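Local coordinates for protein N-acetylglucosamine-6-phosphate deacetylase (Mycobacterium smegmatis, PDB 6FV4) that probably removes the acetyl group from N-acetylglucosamine-6-phosphate, with the help of a bound divalent metal, at residues Thr212-Leu226 / Pro240-Met254. The protein carries 1 engineered substitution. Residues are numbered along the deposited sequence; the frame is centred on the assembly and turned at random.
With CD (cadmium ion), chain J.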
loop_
_atom_site.group_PDB
_atom_site.type_symbol
_atom_site.label_atom_id
_atom_site.label_comp_id
_atom_site.label_asym_id
_atom_site.label_seq_id
_atom_site.Cartn_x
_atom_site.Cartn_y
_atom_site.Cartn_z
ATOM N N THR B 212 8.299 15.021 -3.628
ATOM C CA THR B 212 8.736 14.152 -2.543
ATOM C C THR B 212 9.808 13.188 -3.026
ATOM O O THR B 212 10.823 12.971 -2.344
ATOM C CB THR B 212 7.533 13.393 -1.982
ATOM O OG1 THR B 212 6.556 14.338 -1.534
ATOM C CG2 THR B 212 7.923 12.475 -0.836
ATOM N N ARG B 213 9.603 12.609 -4.209
ATOM C CA ARG B 213 10.617 11.733 -4.782
ATOM C C ARG B 213 11.926 12.489 -5.000
ATOM O O ARG B 213 13.003 11.902 -4.878
ATOM C CB ARG B 213 10.077 11.110 -6.084
ATOM C CG ARG B 213 10.986 10.054 -6.679
ATOM C CD ARG B 213 10.662 9.782 -8.127
ATOM N NE ARG B 213 10.334 8.380 -8.339
ATOM C CZ ARG B 213 11.232 7.451 -8.658
ATOM N NH1 ARG B 213 12.503 7.797 -8.803
ATOM N NH2 ARG B 213 10.862 6.184 -8.837
ATOM N N ALA B 214 11.856 13.794 -5.287
ATOM C CA ALA B 214 13.077 14.594 -5.403
ATOM C C ALA B 214 13.758 14.755 -4.052
ATOM O O ALA B 214 14.981 14.653 -3.957
ATOM C CB ALA B 214 12.769 15.967 -6.006
ATOM N N ALA B 215 12.972 14.978 -2.996
ATOM C CA ALA B 215 13.499 15.019 -1.638
ATOM C C ALA B 215 14.179 13.707 -1.258
ATOM O O ALA B 215 15.233 13.712 -0.615
ATOM C CB ALA B 215 12.370 15.363 -0.659
ATOM N N ILE B 216 13.611 12.573 -1.676
ATOM C CA ILE B 216 14.218 11.274 -1.390
ATOM C C ILE B 216 15.535 11.108 -2.145
ATOM O O ILE B 216 16.523 10.597 -1.596
ATOM C CB ILE B 216 13.218 10.145 -1.723
ATOM C CG1 ILE B 216 11.985 10.263 -0.824
ATOM C CG2 ILE B 216 13.882 8.783 -1.586
ATOM C CD1 ILE B 216 10.800 9.350 -1.258
ATOM N N ASP B 217 15.573 11.527 -3.414
ATOM C CA ASP B 217 16.811 11.472 -4.187
ATOM C C ASP B 217 17.881 12.395 -3.598
ATOM O O ASP B 217 19.076 12.096 -3.694
ATOM C CB ASP B 217 16.527 11.838 -5.642
ATOM C CG ASP B 217 15.634 10.800 -6.356
ATOM O OD1 ASP B 217 15.300 9.755 -5.749
ATOM O OD2 ASP B 217 15.254 11.034 -7.531
ATOM N N ALA B 218 17.476 13.505 -2.986
ATOM C CA ALA B 218 18.420 14.400 -2.328
ATOM C C ALA B 218 18.906 13.863 -0.985
ATOM O O ALA B 218 19.806 14.461 -0.379
ATOM C CB ALA B 218 17.780 15.778 -2.142
ATOM N N GLY B 219 18.335 12.766 -0.497
ATOM C CA GLY B 219 18.838 12.121 0.703
ATOM C C GLY B 219 17.857 11.972 1.843
ATOM O O GLY B 219 18.255 11.479 2.909
ATOM N N ALA B 220 16.593 12.357 1.701
ATOM C CA ALA B 220 15.640 12.123 2.773
ATOM C C ALA B 220 15.408 10.627 2.925
ATOM O O ALA B 220 15.299 9.905 1.932
ATOM C CB ALA B 220 14.327 12.859 2.485
ATOM N N THR B 221 15.361 10.149 4.175
ATOM C CA THR B 221 15.261 8.713 4.432
ATOM C C THR B 221 14.180 8.356 5.440
ATOM O O THR B 221 14.091 7.182 5.835
ATOM C CB THR B 221 16.590 8.138 4.948
ATOM O OG1 THR B 221 17.011 8.869 6.111
ATOM C CG2 THR B 221 17.674 8.172 3.870
ATOM N N VAL B 222 13.388 9.328 5.902
ATOM C CA VAL B 222 12.344 9.077 6.892
ATOM C C VAL B 222 11.091 9.839 6.483
ATOM O O VAL B 222 11.183 10.959 5.967
ATOM C CB VAL B 222 12.801 9.462 8.318
ATOM C CG1 VAL B 222 11.619 9.468 9.285
ATOM C CG2 VAL B 222 13.888 8.492 8.822
ATOM N N GLY B 223 9.928 9.214 6.665
ATOM C CA GLY B 223 8.652 9.905 6.591
ATOM C C GLY B 223 8.127 10.200 7.984
ATOM O O GLY B 223 7.911 9.281 8.779
ATOM N N THR B 224 7.973 11.500 8.298
ATOM C CA THR B 224 7.422 11.926 9.586
ATOM C C THR B 224 5.923 11.657 9.640
ATOM O O THR B 224 5.183 12.145 8.784
ATOM C CB THR B 224 7.668 13.423 9.822
ATOM O OG1 THR B 224 9.054 13.715 9.661
ATOM C CG2 THR B 224 7.241 13.822 11.213
ATOM N N HIS B 225 5.485 10.976 10.711
ATOM C CA HIS B 225 4.171 10.363 10.913
ATOM C C HIS B 225 3.302 10.320 9.654
ATOM O O HIS B 225 2.410 11.160 9.457
ATOM C CB HIS B 225 3.404 11.025 12.073
ATOM C CG HIS B 225 3.334 12.525 12.005
ATOM N ND1 HIS B 225 3.126 13.214 10.832
ATOM C CD2 HIS B 225 3.409 13.459 12.981
ATOM C CE1 HIS B 225 3.074 14.508 11.082
ATOM N NE2 HIS B 225 3.222 14.680 12.382
ATOM N N LEU B 226 3.596 9.332 8.808
ATOM C CA LEU B 226 2.902 9.096 7.548
ATOM C C LEU B 226 1.397 9.254 7.694
ATOM O O LEU B 226 0.803 8.740 8.641
ATOM C CB LEU B 226 3.220 7.685 7.042
ATOM C CG LEU B 226 3.011 7.507 5.542
ATOM C CD1 LEU B 226 4.153 8.093 4.763
ATOM C CD2 LEU B 226 2.852 6.024 5.188
ATOM N N PRO B 240 2.814 12.599 -1.114
ATOM C CA PRO B 240 4.098 12.159 -0.557
ATOM C C PRO B 240 4.067 10.759 0.026
ATOM O O PRO B 240 5.088 10.071 -0.044
ATOM C CB PRO B 240 4.397 13.215 0.526
ATOM C CG PRO B 240 3.357 14.325 0.323
ATOM C CD PRO B 240 2.175 13.627 -0.274
ATOM N N ALA B 241 2.938 10.314 0.593
ATOM C CA ALA B 241 2.892 8.999 1.230
ATOM C C ALA B 241 3.312 7.889 0.273
ATOM O O ALA B 241 3.938 6.905 0.701
ATOM C CB ALA B 241 1.487 8.708 1.772
ATOM N N VAL B 242 3.007 8.040 -1.016
ATOM C CA VAL B 242 3.300 6.970 -1.967
ATOM C C VAL B 242 4.763 7.001 -2.383
ATOM O O VAL B 242 5.413 5.949 -2.458
ATOM C CB VAL B 242 2.341 7.045 -3.173
ATOM C CG1 VAL B 242 2.802 6.126 -4.308
ATOM C CG2 VAL B 242 0.931 6.653 -2.721
ATOM N N ALA B 243 5.314 8.204 -2.628
ATOM C CA ALA B 243 6.756 8.335 -2.839
ATOM C C ALA B 243 7.533 7.762 -1.665
ATOM O O ALA B 243 8.537 7.062 -1.855
ATOM C CB ALA B 243 7.139 9.805 -3.067
ATOM N N LEU B 244 7.056 8.007 -0.445
ATOM C CA LEU B 244 7.758 7.530 0.744
ATOM C C LEU B 244 7.661 6.015 0.910
ATOM O O LEU B 244 8.640 5.372 1.311
ATOM C CB LEU B 244 7.237 8.253 1.988
ATOM C CG LEU B 244 7.649 9.731 2.104
ATOM C CD1 LEU B 244 6.729 10.453 3.081
ATOM C CD2 LEU B 244 9.107 9.858 2.564
ATOM N N THR B 245 6.494 5.413 0.616
ATOM C CA THR B 245 6.395 3.962 0.736
ATOM C C THR B 245 7.090 3.245 -0.410
ATOM O O THR B 245 7.537 2.105 -0.234
ATOM C CB THR B 245 4.934 3.504 0.817
ATOM O OG1 THR B 245 4.177 4.065 -0.260
ATOM C CG2 THR B 245 4.305 3.925 2.133
ATOM N N GLU B 246 7.211 3.904 -1.562
ATOM C CA GLU B 246 7.753 3.271 -2.754
ATOM C C GLU B 246 9.256 3.021 -2.640
ATOM O O GLU B 246 9.748 1.991 -3.107
ATOM C CB GLU B 246 7.416 4.150 -3.953
ATOM C CG GLU B 246 8.353 4.124 -5.125
ATOM C CD GLU B 246 7.889 5.082 -6.217
ATOM O OE1 GLU B 246 8.327 6.251 -6.233
ATOM O OE2 GLU B 246 7.052 4.671 -7.042
ATOM N N ASP B 247 10.001 3.934 -2.005
ATOM C CA ASP B 247 11.462 3.915 -2.056
ATOM C C ASP B 247 12.069 3.146 -0.878
ATOM O O ASP B 247 11.811 3.471 0.285
ATOM C CB ASP B 247 11.992 5.341 -2.076
ATOM C CG ASP B 247 13.458 5.400 -2.454
ATOM O OD1 ASP B 247 14.288 4.841 -1.698
ATOM O OD2 ASP B 247 13.764 5.968 -3.522
ATOM N N SER B 248 12.909 2.148 -1.184
ATOM C CA SER B 248 13.433 1.261 -0.147
ATOM C C SER B 248 14.361 1.975 0.833
ATOM O O SER B 248 14.624 1.444 1.922
ATOM C CB SER B 248 14.180 0.087 -0.788
ATOM O OG SER B 248 15.295 0.546 -1.541
ATOM N N ARG B 249 14.870 3.151 0.474
ATOM C CA ARG B 249 15.741 3.901 1.376
ATOM C C ARG B 249 14.994 4.538 2.544
ATOM O O ARG B 249 15.640 5.019 3.488
ATOM C CB ARG B 249 16.458 5.009 0.606
ATOM C CG ARG B 249 17.533 4.516 -0.362
ATOM C CD ARG B 249 18.045 5.667 -1.211
ATOM N NE ARG B 249 17.046 6.082 -2.187
ATOM C CZ ARG B 249 17.249 6.990 -3.132
ATOM N NH1 ARG B 249 18.428 7.595 -3.242
ATOM N NH2 ARG B 249 16.264 7.297 -3.966
ATOM N N VAL B 250 13.663 4.595 2.489
ATOM C CA VAL B 250 12.874 5.382 3.431
ATOM C C VAL B 250 12.274 4.466 4.482
ATOM O O VAL B 250 11.686 3.425 4.152
ATOM C CB VAL B 250 11.771 6.170 2.707
ATOM C CG1 VAL B 250 10.862 6.870 3.728
ATOM C CG2 VAL B 250 12.386 7.173 1.735
ATOM N N THR B 251 12.406 4.855 5.747
ATOM C CA THR B 251 11.672 4.232 6.840
ATOM C C THR B 251 10.546 5.165 7.275
ATOM O O THR B 251 10.806 6.300 7.695
ATOM C CB THR B 251 12.587 3.919 8.018
ATOM O OG1 THR B 251 13.654 3.069 7.581
ATOM C CG2 THR B 251 11.792 3.200 9.106
ATOM N N VAL B 252 9.292 4.682 7.200
ATOM C CA VAL B 252 8.141 5.527 7.500
ATOM C C VAL B 252 7.768 5.410 8.975
ATOM O O VAL B 252 7.782 4.324 9.566
ATOM C CB VAL B 252 6.953 5.196 6.576
ATOM C CG1 VAL B 252 7.309 5.602 5.135
ATOM C CG2 VAL B 252 6.548 3.707 6.676
ATOM N N GLU B 253 7.481 6.555 9.586
ATOM C CA GLU B 253 6.926 6.610 10.929
ATOM C C GLU B 253 5.423 6.445 10.844
ATOM O O GLU B 253 4.781 6.933 9.913
ATOM C CB GLU B 253 7.212 7.962 11.611
ATOM C CG GLU B 253 8.666 8.290 11.911
ATOM C CD GLU B 253 8.813 9.679 12.541
ATOM O OE1 GLU B 253 7.779 10.402 12.679
ATOM O OE2 GLU B 253 9.958 10.058 12.898
ATOM N N MET B 254 4.852 5.771 11.832
ATOM C CA MET B 254 3.406 5.764 11.933
ATOM C C MET B 254 3.027 5.844 13.401
ATOM O O MET B 254 3.609 5.150 14.240
ATOM C CB MET B 254 2.800 4.500 11.254
ATOM C CG MET B 254 1.301 4.509 11.214
ATOM S SD MET B 254 0.592 3.348 10.008
ATOM C CE MET B 254 1.365 3.874 8.476
HETATM CD CD CD J . 3.580 16.710 13.720
HETATM O O HOH W 1 19.225 9.423 -5.373
HETATM O O HOH W 2 10.420 12.456 11.518
HETATM O O HOH W 3 0.989 16.750 13.818
#
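L226 and L244 run alongside each other, pointing opposite ways, in the tight half of this contact, and their CD1 atoms come to 3.9 Å. L226 has its CG swung away from its own backbone N (chi1 -158°), and CD1 also meets A241 and V252 CG1, while CD2 faces T245 CG2. G223, with no side chain, lets L244 CD1 come to 4.0 Å from its CA. Next to this apolar cluster, T221 O takes T251 N at 2.9 Å, and G223 bonds through its N to T251 O and through its O to E253 N. These parallel strands, 222-223 and 251-255, joined in sequence through helix 240-246, make one beta-alpha-beta unit of the barrel of the amidohydrolase superfamily. Just past the first strand, H225 NE2 binds the cadmium ion at 2.5 Å, alongside E138, H150, H204 and a water. H225 N donates to E253 OE1 (3.1 Å), so one carboxylate oxygen bridges the backbone of this cadmium ligand and the ring of the zinc ligand H72. The charged rim, where R213, D217 and R249 lie exposed, is looser. There D247 takes R249 side-on, NE to OD1 and NH2 to OD2, nearly in the guanidinium plane; NH2 reaches on to D217 OD1 at 3.2 Å, a bent bond (140°). A water links R249 NH1 to D217 O, and the salt bridge from R213 NE to E246 OE1, which Y209 also holds, is long, 3.6 Å.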